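Long-range contact in Lmo0135 protein (Listeria monocytogenes EGD-e, PDB 5ISU), which probably serves as the extracellular substrate-binding component of an ABC transporter, with a likely role in peptide uptake: residues K215-G227 / K232-S246. Numbering follows the deposited sequence.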
# COMPACT_ATOMS: atom_id res chain seq x y z
N LYS A 215 3.13 6.65 20.43
CA LYS A 215 3.96 7.30 19.42
C LYS A 215 5.48 7.06 19.59
O LYS A 215 6.14 6.56 18.68
CB LYS A 215 3.65 8.80 19.47
CG LYS A 215 4.17 9.66 18.34
CD LYS A 215 3.57 11.06 18.47
CE LYS A 215 4.00 11.99 17.34
NZ LYS A 215 5.45 12.28 17.37
N ASP A 216 6.01 7.40 20.77
CA ASP A 216 7.46 7.23 21.04
C ASP A 216 7.88 5.75 20.98
O ASP A 216 7.42 4.92 21.77
CB ASP A 216 7.82 7.85 22.39
CG ASP A 216 9.33 7.92 22.63
OD1 ASP A 216 9.93 6.89 23.01
OD2 ASP A 216 9.89 9.03 22.51
N GLN A 217 8.77 5.43 20.04
CA GLN A 217 9.23 4.04 19.85
C GLN A 217 10.09 3.50 20.99
O GLN A 217 9.99 2.32 21.30
CB GLN A 217 9.95 3.87 18.49
CG GLN A 217 8.99 4.02 17.31
CD GLN A 217 8.02 2.84 17.19
OE1 GLN A 217 6.85 2.94 17.61
NE2 GLN A 217 8.52 1.72 16.69
N ASN A 218 10.93 4.33 21.61
CA ASN A 218 11.71 3.86 22.77
C ASN A 218 10.73 3.42 23.87
O ASN A 218 10.87 2.33 24.42
CB ASN A 218 12.73 4.89 23.28
CG ASN A 218 14.03 4.88 22.48
OD1 ASN A 218 14.34 3.93 21.75
ND2 ASN A 218 14.83 5.92 22.64
N ALA A 219 9.71 4.24 24.11
CA ALA A 219 8.68 3.93 25.08
C ALA A 219 7.84 2.72 24.65
O ALA A 219 7.49 1.86 25.48
CB ALA A 219 7.78 5.13 25.30
N ALA A 220 7.50 2.66 23.38
CA ALA A 220 6.67 1.57 22.88
C ALA A 220 7.39 0.23 23.00
O ALA A 220 6.79 -0.77 23.38
CB ALA A 220 6.25 1.82 21.44
N ASN A 221 8.68 0.22 22.66
CA ASN A 221 9.50 -1.00 22.72
C ASN A 221 9.70 -1.46 24.16
O ASN A 221 9.75 -2.66 24.44
CB ASN A 221 10.83 -0.82 21.98
CG ASN A 221 10.65 -0.75 20.46
OD1 ASN A 221 9.63 -1.19 19.92
ND2 ASN A 221 11.66 -0.23 19.77
N LEU A 222 9.80 -0.50 25.08
CA LEU A 222 9.89 -0.83 26.49
C LEU A 222 8.54 -1.46 26.96
O LEU A 222 8.54 -2.45 27.72
CB LEU A 222 10.22 0.40 27.32
CG LEU A 222 10.40 0.09 28.79
CD1 LEU A 222 11.51 -0.94 28.98
CD2 LEU A 222 10.68 1.37 29.57
N ALA A 223 7.42 -0.90 26.49
CA ALA A 223 6.10 -1.44 26.85
C ALA A 223 5.99 -2.90 26.37
O ALA A 223 5.43 -3.75 27.07
CB ALA A 223 4.98 -0.58 26.26
N LEU A 224 6.56 -3.16 25.21
CA LEU A 224 6.58 -4.49 24.63
C LEU A 224 7.40 -5.44 25.50
O LEU A 224 7.00 -6.56 25.76
CB LEU A 224 7.16 -4.44 23.20
CG LEU A 224 7.45 -5.79 22.55
CD1 LEU A 224 6.14 -6.55 22.33
CD2 LEU A 224 8.21 -5.58 21.25
N GLN A 225 8.57 -4.98 25.92
CA GLN A 225 9.45 -5.76 26.79
C GLN A 225 8.78 -6.11 28.11
O GLN A 225 8.91 -7.26 28.58
CB GLN A 225 10.73 -4.96 27.06
CG GLN A 225 11.66 -5.58 28.10
CD GLN A 225 12.87 -4.69 28.39
OE1 GLN A 225 13.28 -3.87 27.56
NE2 GLN A 225 13.45 -4.88 29.56
N ASN A 226 8.06 -5.16 28.70
CA ASN A 226 7.36 -5.38 29.98
C ASN A 226 5.97 -6.04 29.87
O ASN A 226 5.23 -6.07 30.83
CB ASN A 226 7.23 -4.05 30.74
CG ASN A 226 8.57 -3.37 30.99
OD1 ASN A 226 9.63 -3.99 30.86
ND2 ASN A 226 8.53 -2.09 31.33
N GLY A 227 5.61 -6.54 28.68
CA GLY A 227 4.31 -7.20 28.49
C GLY A 227 3.07 -6.31 28.48
O GLY A 227 1.95 -6.82 28.58
N LYS A 232 3.54 -5.43 17.73
CA LYS A 232 3.72 -4.14 17.07
C LYS A 232 4.74 -4.23 15.96
O LYS A 232 5.52 -5.19 15.88
CB LYS A 232 4.24 -3.08 18.07
CG LYS A 232 5.65 -3.40 18.59
CD LYS A 232 6.08 -2.54 19.77
CE LYS A 232 6.20 -1.07 19.42
NZ LYS A 232 7.24 -0.79 18.39
N SER A 233 4.76 -3.20 15.15
CA SER A 233 5.74 -3.01 14.10
C SER A 233 7.02 -2.45 14.73
O SER A 233 6.97 -1.65 15.66
CB SER A 233 5.21 -2.03 13.07
OG SER A 233 4.01 -2.55 12.50
N ILE A 234 8.16 -2.86 14.18
CA ILE A 234 9.48 -2.47 14.64
C ILE A 234 10.25 -1.83 13.49
O ILE A 234 10.12 -2.26 12.35
CB ILE A 234 10.28 -3.71 15.11
CG1 ILE A 234 9.50 -4.53 16.14
CG2 ILE A 234 11.64 -3.33 15.68
CD1 ILE A 234 9.05 -3.75 17.36
N GLN A 235 11.03 -0.79 13.77
CA GLN A 235 11.88 -0.18 12.76
C GLN A 235 13.14 -1.04 12.68
O GLN A 235 13.57 -1.62 13.69
CB GLN A 235 12.20 1.26 13.12
CG GLN A 235 10.95 2.10 13.30
CD GLN A 235 10.04 2.02 12.09
OE1 GLN A 235 8.96 1.43 12.15
NE2 GLN A 235 10.52 2.51 10.96
N PRO A 236 13.72 -1.17 11.47
CA PRO A 236 14.93 -1.99 11.30
C PRO A 236 16.05 -1.74 12.33
O PRO A 236 16.63 -2.71 12.85
CB PRO A 236 15.40 -1.59 9.90
CG PRO A 236 14.15 -1.27 9.17
CD PRO A 236 13.19 -0.71 10.18
N SER A 237 16.31 -0.47 12.63
CA SER A 237 17.35 -0.07 13.58
C SER A 237 17.06 -0.53 15.02
O SER A 237 17.97 -0.61 15.83
CB SER A 237 17.58 1.45 13.53
OG SER A 237 16.39 2.18 13.86
N ASP A 238 15.80 -0.83 15.33
CA ASP A 238 15.45 -1.30 16.67
C ASP A 238 15.37 -2.82 16.81
O ASP A 238 15.25 -3.32 17.93
CB ASP A 238 14.12 -0.67 17.11
CG ASP A 238 14.21 0.85 17.29
OD1 ASP A 238 15.26 1.35 17.77
OD2 ASP A 238 13.20 1.54 16.99
N ARG A 239 15.51 -3.55 15.70
CA ARG A 239 15.33 -5.00 15.71
C ARG A 239 16.25 -5.78 16.65
O ARG A 239 15.79 -6.67 17.34
CB ARG A 239 15.37 -5.53 14.28
CG ARG A 239 15.03 -6.99 14.05
CD ARG A 239 16.22 -7.93 14.18
NE ARG A 239 16.10 -8.99 13.16
CZ ARG A 239 15.56 -10.19 13.33
NH1 ARG A 239 15.10 -10.58 14.50
NH2 ARG A 239 15.52 -11.03 12.31
N ASN A 240 17.54 -5.45 16.70
CA ASN A 240 18.43 -6.15 17.63
C ASN A 240 18.13 -5.80 19.11
O ASN A 240 18.33 -6.64 19.99
CB ASN A 240 19.90 -5.92 17.28
CG ASN A 240 20.30 -6.58 15.96
OD1 ASN A 240 19.63 -7.49 15.45
ND2 ASN A 240 21.42 -6.13 15.41
N LYS A 241 17.62 -4.59 19.37
CA LYS A 241 17.27 -4.13 20.73
C LYS A 241 16.12 -4.94 21.32
O LYS A 241 16.21 -5.47 22.43
CB LYS A 241 16.81 -2.66 20.73
CG LYS A 241 17.76 -1.68 20.09
CD LYS A 241 17.18 -0.27 20.02
CE LYS A 241 18.12 0.67 19.28
NZ LYS A 241 17.60 2.06 19.12
N VAL A 242 15.03 -5.03 20.56
CA VAL A 242 13.83 -5.69 21.06
C VAL A 242 13.94 -7.21 21.09
O VAL A 242 13.34 -7.84 21.97
CB VAL A 242 12.57 -5.25 20.27
CG1 VAL A 242 12.50 -3.73 20.18
CG2 VAL A 242 12.54 -5.87 18.88
N GLU A 243 14.69 -7.79 20.15
CA GLU A 243 14.84 -9.25 20.09
C GLU A 243 15.55 -9.82 21.34
O GLU A 243 15.17 -10.87 21.83
CB GLU A 243 15.55 -9.68 18.80
CG GLU A 243 15.53 -11.19 18.57
CD GLU A 243 16.06 -11.59 17.20
OE1 GLU A 243 16.98 -10.91 16.68
OE2 GLU A 243 15.53 -12.58 16.63
N LYS A 244 16.55 -9.11 21.84
CA LYS A 244 17.30 -9.56 23.03
C LYS A 244 16.74 -9.03 24.36
O LYS A 244 17.14 -9.50 25.42
CB LYS A 244 18.78 -9.20 22.89
CG LYS A 244 19.48 -9.99 21.77
CD LYS A 244 20.93 -9.58 21.52
CE LYS A 244 21.04 -8.20 20.88
NZ LYS A 244 22.45 -7.85 20.56
N ALA A 245 15.79 -8.10 24.29
CA ALA A 245 15.18 -7.50 25.50
C ALA A 245 14.13 -8.38 26.20
O ALA A 245 13.99 -8.32 27.42
CB ALA A 245 14.60 -6.12 25.19
N SER A 246 13.38 -9.18 25.44
CA SER A 246 12.37 -10.08 26.03
C SER A 246 12.08 -11.25 25.09
O SER A 246 12.71 -11.38 24.04
CB SER A 246 11.06 -9.33 26.36
OG SER A 246 10.38 -8.92 25.18
O HOH W 1 10.81 0.33 16.51
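Lys232 and Asn221 show how a buried charge can be accommodated between a strand and a helix. Lys232 NZ donates to Asn221 OD1 at 2.9 Å, with a C=O...donor angle of 151° and the donor tilted somewhat from the carbonyl plane. A second bond, from Lys232 NZ to Ser233 O at 2.9 Å, ties the ammonium back to its own strand. Bends at chi3 and chi4 curl the lysine chain to reach both acceptors, and the Lys232 and Asn221 side chains cross at about a right angle.

Water supplies the next polar layer: one molecule accepts from Gln235 N, donates to Asp238 OD2 and receives a weak bond from Asn221 ND2. Asp238 OD1 meanwhile forms a salt bridge with Lys241 NZ, so the carboxylate is held through both oxygens.

Van der Waals packing completes the join. Ala220 CB lies 3.5 Å from Lys232 CE, and Leu224 CD2 is 4.0 Å from Lys232 CD while also meeting Ile234 CD1 and Val242 CB. Two methyl-to-amide contacts add to this: Val242 CG1 presses on Asn221 CG at 3.5 Å, and Ala245 CB meets Gln225 OE1 at 3.5 Å.

This helix-strand-helix join belongs to the family 5 solute-binding region. Helices 217-225 and 239-245 run nearly parallel, 21° apart with axes 10.0 Å apart, and strand 231-233 leads between them. That strand pairs antiparallel with strand 462-475, whose Ala473 touches Leu224 and Ile234, while Val242 packs on Ile250 of strand 248-263.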